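Local coordinates for prolyl-tRNA synthetase (Giardia lamblia ATCC 50803, PDB 3IAL), which probably catalyses the ATP-dependent attachment of L-proline to tRNA(Pro), through the prolyl-adenylate intermediate that it holds in this crystal, at residues A30-D33 against L37-R40; F55-A60 against R276-A281; T196-S199 against C203-G206. All blocks are in the same frame, centred on the assembly; numbering follows the deposited sequence.

Interaction 1. Residues A30-D33 against L37-R40; sequences AIMD and LVDR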
loop_
_atom_site.group_PDB
_atom_site.type_symbol
_atom_site.label_atom_id
_atom_site.label_comp_id
_atom_site.label_asym_id
_atom_site.label_seq_id
_atom_site.Cartn_x
_atom_site.Cartn_y
_atom_site.Cartn_z
ATOM N N ALA B 30 -2.392 -26.907 -5.168
ATOM C CA ALA B 30 -3.809 -27.124 -4.900
ATOM C C ALA B 30 -4.355 -26.107 -3.869
ATOM O O ALA B 30 -5.428 -25.531 -4.066
ATOM C CB ALA B 30 -4.058 -28.562 -4.433
ATOM N N ILE B 31 -3.616 -25.865 -2.791
ATOM C CA ILE B 31 -4.077 -24.896 -1.793
ATOM C C ILE B 31 -4.145 -23.468 -2.368
ATOM O O ILE B 31 -5.046 -22.719 -2.010
ATOM C CB ILE B 31 -3.262 -24.951 -0.468
ATOM C CG1 ILE B 31 -4.077 -24.355 0.691
ATOM C CG2 ILE B 31 -1.917 -24.225 -0.615
ATOM C CD1 ILE B 31 -5.520 -24.909 0.817
ATOM N N MET B 32 -3.225 -23.105 -3.272
ATOM C CA MET B 32 -3.260 -21.784 -3.933
ATOM C C MET B 32 -4.610 -21.561 -4.595
ATOM O O MET B 32 -5.204 -20.483 -4.464
ATOM C CB MET B 32 -2.182 -21.640 -5.018
ATOM C CG MET B 32 -0.747 -21.470 -4.554
ATOM S SD MET B 32 -0.430 -20.014 -3.548
ATOM C CE MET B 32 -0.303 -20.779 -1.938
ATOM N N ASP B 33 -5.088 -22.592 -5.292
ATOM C CA ASP B 33 -6.373 -22.536 -5.984
ATOM C C ASP B 33 -7.576 -22.706 -5.053
ATOM O O ASP B 33 -8.483 -21.870 -5.053
ATOM C CB ASP B 33 -6.418 -23.581 -7.106
ATOM C CG ASP B 33 -5.367 -23.327 -8.191
ATOM O OD1 ASP B 33 -4.675 -22.281 -8.137
ATOM O OD2 ASP B 33 -5.231 -24.179 -9.097
ATOM N N LEU B 37 -6.305 -18.007 -3.326
ATOM C CA LEU B 37 -5.258 -17.072 -2.922
ATOM C C LEU B 37 -4.741 -16.293 -4.131
ATOM O O LEU B 37 -4.567 -15.082 -4.073
ATOM C CB LEU B 37 -4.096 -17.830 -2.278
ATOM C CG LEU B 37 -4.414 -18.603 -0.998
ATOM C CD1 LEU B 37 -3.128 -19.157 -0.371
ATOM C CD2 LEU B 37 -5.167 -17.720 -0.016
ATOM N N VAL B 38 -4.483 -17.024 -5.208
ATOM C CA VAL B 38 -3.977 -16.470 -6.449
ATOM C C VAL B 38 -4.717 -17.098 -7.623
ATOM O O VAL B 38 -5.409 -18.110 -7.475
ATOM C CB VAL B 38 -2.474 -16.758 -6.627
ATOM C CG1 VAL B 38 -1.664 -16.124 -5.502
ATOM C CG2 VAL B 38 -2.227 -18.255 -6.697
ATOM N N ASP B 39 -4.581 -16.480 -8.786
ATOM C CA ASP B 39 -5.049 -17.087 -10.012
ATOM C C ASP B 39 -3.942 -17.046 -11.068
ATOM O O ASP B 39 -3.560 -15.972 -11.535
ATOM C CB ASP B 39 -6.320 -16.406 -10.506
ATOM C CG ASP B 39 -7.109 -17.290 -11.438
ATOM O OD1 ASP B 39 -6.460 -18.011 -12.228
ATOM O OD2 ASP B 39 -8.355 -17.281 -11.373
ATOM N N ARG B 40 -3.458 -18.237 -11.431
ATOM C CA ARG B 40 -2.359 -18.417 -12.389
ATOM C C ARG B 40 -2.822 -18.345 -13.842
ATOM O O ARG B 40 -1.999 -18.346 -14.754
ATOM C CB ARG B 40 -1.682 -19.785 -12.193
ATOM C CG ARG B 40 -1.171 -20.064 -10.794
ATOM C CD ARG B 40 -0.631 -21.486 -10.673
ATOM N NE ARG B 40 0.702 -21.642 -11.259
ATOM C CZ ARG B 40 1.430 -22.759 -11.200
ATOM N NH1 ARG B 40 0.963 -23.843 -10.590
ATOM N NH2 ARG B 40 2.635 -22.795 -11.755
#

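Interaction 2. Residues F55-A60 against R276-A281; sequences FFMENA and RVLACA. With PR8 (5'-O-[(R)-hydroxy{[(2S)-pyrrolidin-2-ylcarbonyl]oxy}phosphoryl]adenosine), chain H.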
loop_
_atom_site.group_PDB
_atom_site.type_symbol
_atom_site.label_atom_id
_atom_site.label_comp_id
_atom_site.label_asym_id
_atom_site.label_seq_id
_atom_site.Cartn_x
_atom_site.Cartn_y
_atom_site.Cartn_z
ATOM N N PHE B 55 -4.476 -11.597 -1.230
ATOM C CA PHE B 55 -3.876 -10.257 -1.164
ATOM C C PHE B 55 -3.927 -9.646 0.238
ATOM O O PHE B 55 -3.030 -8.898 0.611
ATOM C CB PHE B 55 -4.486 -9.260 -2.151
ATOM C CG PHE B 55 -3.686 -7.990 -2.255
ATOM C CD1 PHE B 55 -2.431 -8.007 -2.846
ATOM C CD2 PHE B 55 -4.138 -6.805 -1.688
ATOM C CE1 PHE B 55 -1.656 -6.848 -2.916
ATOM C CE2 PHE B 55 -3.369 -5.636 -1.765
ATOM C CZ PHE B 55 -2.133 -5.662 -2.382
ATOM N N PHE B 56 -4.968 -9.954 1.009
ATOM C CA PHE B 56 -5.046 -9.462 2.382
ATOM C C PHE B 56 -3.811 -9.867 3.205
ATOM O O PHE B 56 -3.322 -9.088 4.020
ATOM C CB PHE B 56 -6.314 -9.947 3.095
ATOM C CG PHE B 56 -6.367 -9.527 4.526
ATOM C CD1 PHE B 56 -7.057 -8.388 4.896
ATOM C CD2 PHE B 56 -5.648 -10.218 5.493
ATOM C CE1 PHE B 56 -7.068 -7.965 6.206
ATOM C CE2 PHE B 56 -5.654 -9.797 6.811
ATOM C CZ PHE B 56 -6.366 -8.666 7.166
ATOM N N MET B 57 -3.328 -11.088 2.988
ATOM C CA MET B 57 -2.166 -11.617 3.711
ATOM C C MET B 57 -0.883 -10.881 3.320
ATOM O O MET B 57 -0.087 -10.509 4.178
ATOM C CB MET B 57 -1.994 -13.103 3.413
ATOM C CG MET B 57 -3.234 -13.976 3.719
ATOM S SD MET B 57 -3.078 -15.647 3.067
ATOM C CE MET B 57 -4.761 -16.283 3.334
ATOM N N GLU B 58 -0.702 -10.678 2.019
ATOM C CA GLU B 58 0.473 -9.998 1.470
ATOM C C GLU B 58 0.521 -8.562 1.945
ATOM O O GLU B 58 1.569 -8.068 2.372
ATOM C CB GLU B 58 0.429 -10.018 -0.066
ATOM C CG GLU B 58 1.566 -9.255 -0.746
ATOM C CD GLU B 58 2.927 -9.900 -0.562
ATOM O OE1 GLU B 58 3.005 -11.058 -0.077
ATOM O OE2 GLU B 58 3.925 -9.243 -0.927
ATOM N N ASN B 59 -0.622 -7.895 1.858
ATOM C CA ASN B 59 -0.733 -6.512 2.282
ATOM C C ASN B 59 -0.452 -6.373 3.774
ATOM O O ASN B 59 0.205 -5.423 4.197
ATOM C CB ASN B 59 -2.119 -5.976 1.964
ATOM C CG ASN B 59 -2.200 -4.472 2.079
ATOM O OD1 ASN B 59 -3.028 -3.944 2.817
ATOM N ND2 ASN B 59 -1.334 -3.771 1.354
ATOM N N ALA B 60 -0.921 -7.339 4.564
ATOM C CA ALA B 60 -0.688 -7.324 6.008
ATOM C C ALA B 60 0.793 -7.475 6.327
ATOM O O ALA B 60 1.311 -6.797 7.213
ATOM C CB ALA B 60 -1.496 -8.415 6.694
ATOM N N ARG B 276 7.584 -14.302 -1.090
ATOM C CA ARG B 276 8.171 -15.513 -0.500
ATOM C C ARG B 276 7.966 -15.636 1.011
ATOM O O ARG B 276 7.922 -16.743 1.532
ATOM C CB ARG B 276 9.669 -15.575 -0.803
ATOM C CG ARG B 276 9.959 -15.853 -2.244
ATOM C CD ARG B 276 11.439 -15.924 -2.484
ATOM N NE ARG B 276 11.733 -16.540 -3.764
ATOM C CZ ARG B 276 12.946 -16.845 -4.196
ATOM N NH1 ARG B 276 14.022 -16.590 -3.450
ATOM N NH2 ARG B 276 13.078 -17.421 -5.388
ATOM N N VAL B 277 7.866 -14.509 1.713
ATOM C CA VAL B 277 7.579 -14.520 3.153
ATOM C C VAL B 277 6.213 -15.179 3.397
ATOM O O VAL B 277 6.086 -16.063 4.254
ATOM C CB VAL B 277 7.587 -13.102 3.757
ATOM C CG1 VAL B 277 7.323 -13.147 5.264
ATOM C CG2 VAL B 277 8.912 -12.393 3.475
ATOM N N LEU B 278 5.210 -14.755 2.620
ATOM C CA LEU B 278 3.879 -15.356 2.662
ATOM C C LEU B 278 3.952 -16.835 2.273
ATOM O O LEU B 278 3.373 -17.682 2.947
ATOM C CB LEU B 278 2.910 -14.600 1.746
ATOM C CG LEU B 278 1.454 -15.075 1.687
ATOM C CD1 LEU B 278 0.805 -14.988 3.062
ATOM C CD2 LEU B 278 0.650 -14.271 0.653
ATOM N N ALA B 279 4.679 -17.146 1.206
ATOM C CA ALA B 279 4.895 -18.540 0.811
ATOM C C ALA B 279 5.356 -19.389 2.004
ATOM O O ALA B 279 4.812 -20.471 2.239
ATOM C CB ALA B 279 5.897 -18.632 -0.323
ATOM N N CYS B 280 6.340 -18.889 2.752
ATOM C CA CYS B 280 6.884 -19.603 3.922
ATOM C C CYS B 280 5.832 -19.843 5.009
ATOM O O CYS B 280 5.622 -20.973 5.432
ATOM C CB CYS B 280 8.066 -18.844 4.529
ATOM S SG CYS B 280 9.580 -18.900 3.555
ATOM N N ALA B 281 5.175 -18.774 5.439
ATOM C CA ALA B 281 4.153 -18.840 6.488
ATOM C C ALA B 281 3.035 -19.815 6.140
ATOM O O ALA B 281 2.581 -20.571 6.998
ATOM C CB ALA B 281 3.573 -17.471 6.736
HETATM C C PR8 H . 17.733 -7.445 -3.520
HETATM N N PR8 H . 17.650 -5.087 -4.041
HETATM O O PR8 H . 17.124 -7.574 -4.585
HETATM P P PR8 H . 17.581 -9.901 -3.169
HETATM N N1 PR8 H . 9.848 -14.391 -6.966
HETATM C C2 PR8 H . 9.510 -14.064 -5.724
HETATM N N3 PR8 H . 10.373 -13.493 -4.880
HETATM C C4 PR8 H . 11.625 -13.227 -5.249
HETATM C C5 PR8 H . 12.018 -13.565 -6.540
HETATM C C6 PR8 H . 11.100 -14.155 -7.405
HETATM N N6 PR8 H . 11.459 -14.476 -8.648
HETATM N N7 PR8 H . 13.290 -13.209 -6.674
HETATM C C8 PR8 H . 13.688 -12.670 -5.520
HETATM N N9 PR8 H . 12.678 -12.684 -4.639
HETATM C CA PR8 H . 18.103 -6.049 -3.021
HETATM C CB PR8 H . 17.318 -5.754 -1.754
HETATM C CD PR8 H . 16.888 -4.050 -3.355
HETATM C CG PR8 H . 16.198 -4.813 -2.217
HETATM C "C1'" PR8 H . 12.761 -12.164 -3.236
HETATM O O10 PR8 H . 18.150 -8.460 -2.716
HETATM O O1P PR8 H . 18.219 -10.423 -4.405
HETATM C "C2'" PR8 H . 13.687 -13.022 -2.339
HETATM O "O2'" PR8 H . 13.109 -13.163 -1.032
HETATM O O2P PR8 H . 17.880 -10.874 -1.926
HETATM C "C3'" PR8 H . 14.915 -12.154 -2.199
HETATM O "O3'" PR8 H . 15.622 -12.483 -1.001
HETATM C "C4'" PR8 H . 14.203 -10.823 -2.045
HETATM O "O4'" PR8 H . 13.352 -10.825 -3.213
HETATM C "C5'" PR8 H . 15.226 -9.708 -2.062
HETATM O "O5'" PR8 H . 15.982 -9.756 -3.256
HETATM O O HOH W 1 5.190 -11.790 1.616
#

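Interaction 3. Residues T196-S199 against C203-G206; sequences TIFS and CFKG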
loop_
_atom_site.group_PDB
_atom_site.type_symbol
_atom_site.label_atom_id
_atom_site.label_comp_id
_atom_site.label_asym_id
_atom_site.label_seq_id
_atom_site.Cartn_x
_atom_site.Cartn_y
_atom_site.Cartn_z
ATOM N N THR B 196 11.039 -9.820 13.762
ATOM C CA THR B 196 9.678 -9.424 14.109
ATOM C C THR B 196 8.641 -9.973 13.130
ATOM O O THR B 196 7.602 -10.494 13.542
ATOM C CB THR B 196 9.525 -7.887 14.140
ATOM O OG1 THR B 196 10.435 -7.340 15.100
ATOM C CG2 THR B 196 8.098 -7.500 14.504
ATOM N N ILE B 197 8.904 -9.838 11.836
ATOM C CA ILE B 197 7.932 -10.281 10.831
ATOM C C ILE B 197 7.853 -11.795 10.796
ATOM O O ILE B 197 6.773 -12.373 10.933
ATOM C CB ILE B 197 8.285 -9.790 9.411
ATOM C CG1 ILE B 197 8.255 -8.267 9.333
ATOM C CG2 ILE B 197 7.315 -10.370 8.386
ATOM C CD1 ILE B 197 9.001 -7.708 8.108
ATOM N N PHE B 198 9.004 -12.432 10.609
ATOM C CA PHE B 198 9.073 -13.876 10.356
ATOM C C PHE B 198 8.687 -14.686 11.600
ATOM O O PHE B 198 7.879 -15.614 11.520
ATOM C CB PHE B 198 10.491 -14.287 9.954
ATOM C CG PHE B 198 10.923 -13.855 8.560
ATOM C CD1 PHE B 198 10.346 -12.775 7.901
ATOM C CD2 PHE B 198 11.972 -14.530 7.934
ATOM C CE1 PHE B 198 10.794 -12.388 6.627
ATOM C CE2 PHE B 198 12.414 -14.160 6.666
ATOM C CZ PHE B 198 11.827 -13.083 6.012
ATOM N N SER B 199 9.290 -14.343 12.741
ATOM C CA SER B 199 9.187 -15.155 13.963
ATOM C C SER B 199 8.117 -14.681 14.954
ATOM O O SER B 199 7.232 -15.453 15.313
ATOM C CB SER B 199 10.550 -15.244 14.656
ATOM O OG SER B 199 11.464 -15.982 13.854
ATOM N N CYS B 203 5.431 -16.650 13.023
ATOM C CA CYS B 203 5.722 -17.888 13.750
ATOM C C CYS B 203 6.572 -18.920 13.015
ATOM O O CYS B 203 6.366 -20.119 13.198
ATOM C CB CYS B 203 4.412 -18.549 14.190
ATOM S SG CYS B 203 3.359 -17.484 15.160
ATOM N N PHE B 204 7.522 -18.475 12.194
ATOM C CA PHE B 204 8.494 -19.400 11.585
ATOM C C PHE B 204 9.930 -18.873 11.675
ATOM O O PHE B 204 10.166 -17.741 12.088
ATOM C CB PHE B 204 8.102 -19.769 10.141
ATOM C CG PHE B 204 8.327 -18.670 9.133
ATOM C CD1 PHE B 204 9.567 -18.502 8.534
ATOM C CD2 PHE B 204 7.289 -17.813 8.774
ATOM C CE1 PHE B 204 9.777 -17.491 7.596
ATOM C CE2 PHE B 204 7.495 -16.793 7.840
ATOM C CZ PHE B 204 8.735 -16.635 7.251
ATOM N N LYS B 205 10.875 -19.722 11.297
ATOM C CA LYS B 205 12.295 -19.467 11.467
ATOM C C LYS B 205 13.013 -19.671 10.139
ATOM O O LYS B 205 12.601 -20.488 9.322
ATOM C CB LYS B 205 12.854 -20.455 12.503
ATOM C CG LYS B 205 14.233 -20.127 12.997
ATOM C CD LYS B 205 14.711 -21.139 14.004
ATOM C CE LYS B 205 16.202 -20.959 14.286
ATOM N NZ LYS B 205 16.700 -21.957 15.293
ATOM N N GLY B 206 14.095 -18.932 9.939
ATOM C CA GLY B 206 14.963 -19.117 8.788
ATOM C C GLY B 206 16.402 -19.206 9.246
ATOM O O GLY B 206 16.732 -18.741 10.333
#

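Interaction 1. Residues A30-D33 against L37-R40
I31 lends the contact little more than its backbone: its carbonyl O lies 4.3 Å from CG of L37, while its side chain packs on F15 and L291. M32, one residue on, carries the join. Its carbonyl O accepts a hydrogen bond from L37 N at 2.9 Å. The bond reaches five residues back and fastens the turn by which the chain leaves the helix. Bends at chi2 (-61°) and chi3 (104°) bring the M32 methyl CE to L37 CD1 at 3.6 Å, the two side chains crossing at about a right angle. V38 adds a second apolar partner: its CG2, the branch lying between backbone N and carbonyl carbon, comes within 3.8 Å of M32 CB. D33 lies at the solvent-exposed border. Thus the end of helix 24-34 is tied to strand 38-39, which pairs antiparallel with strand 49-50. L282 of helix 276-285 packs on both M32 and L37, Y53 and M57 of helix 52-71 touch L37, and D39 OD2, in a salt bridge with R41, is also hydrogen-bonded to W134 of the second subunit.

Interaction 2. Residues F55-A60 against R276-A281
L278 meets M57 and E58 at once. With CG anti to the backbone N (chi1 -179°), the leucine reaches straight for the other helix, and its CD1 presses on M57 CB at 3.4 Å, tighter than ordinary van der Waals contact. M57 runs across it at about a right angle; the extended chain beyond CG carries the sulfur past the leucine, SD lying 3.9 Å from CD1. A bend at chi2 (68°) brings the E58 carboxylate back, placing OE1 4.0 Å from L278 CB, where a water donates to OE1 at 2.9 Å and accepts from L278 N at 3.1 Å. This bridge serves an amide in the first turn of the helix, while OE2 bonds to H169. R276, extended from CG to NE, faces the other way and lays its guanidinium over the adenine of the prolyl-adenylate, with C4 of the ligand 3.6 Å above its plane and offset toward the rim, as expected of the motif 3 arginine in class II synthetases; hydrogen bonds from NE to I163 O and from NH1 to Q237 O hold its orientation. Helix 276-285 lies between helix 52-71 and strand 235-245, on which V277 and C280 pack.

Interaction 3. Residues T196-S199 against C203-G206
After helix 180-201 the backbone of C203-G206 turns off across the helix end, F204 N giving a nearly straight hydrogen bond to F198 O at 3.0 Å, while C203 N makes a weak one to S199 O at 3.1 Å. S199 adds a side-chain bond: its hydroxyl OG donates to F204 O at 2.8 Å, tilted from the carbonyl plane. Both polar backbone atoms of F204 are thereby held by two consecutive residues of the helix, which also brings the acceptors F198 O and F204 O close together. C203, the first residue after the helix to leave helical angles, has positive phi (56°). This is reminiscent of a Schellman motif, but the bond from F204 spans six residues instead of five, consistent with the wider, pi-type turn at 196-199. The exit leads directly into strand 207-211 of the class II catalytic domain. Beside these bonds the two phenylalanine side chains meet. Although CB of F204 points away from the helix, its chi1 of 74° swings the ring back to F198. The ring planes are inclined by 29° and slid so far apart, with centroids 5.1 Å from each other, that the rings barely overlap. F204 CZ hangs 3.7 Å above the plane of the F198 ring, near its rim. In return, F198 CB makes a CH-pi contact with the face of the F204 ring, 4.3 Å from its centroid. The carbonyl oxygen F198 O is thus bonded to the amide of F204 and lies 3.5 Å from the plane of its ring, near the rim. I197 CG2 abuts the F198 ring at its edge. F198 packs on V277 and F204 on C280 and I284, all of helix 276-285, whereas S199 and K205 rest on F433 of helix 416-438.

Helix 276-285 is the element the three contacts have in common: it supplies one side of interaction 2 and packs against both others. Interaction 1 closes first along the chain; interaction 3 is nested within the long loop that interaction 2 closes. The centres of interactions 1 and 2 are about 13 Å apart, those of 2 and 3 about 12 Å, those of 1 and 3 about 23 Å; interactions 1 and 3 do not touch, their nearest atoms being about 13 Å apart. L37 CD2 meets M57 CE at 3.7 Å, and C280 CB meets F204 CZ at 3.6 Å, so packing runs from helix 24-34 through the helix that begins with the adenine-stacking R276 to the turn after helix 180-201.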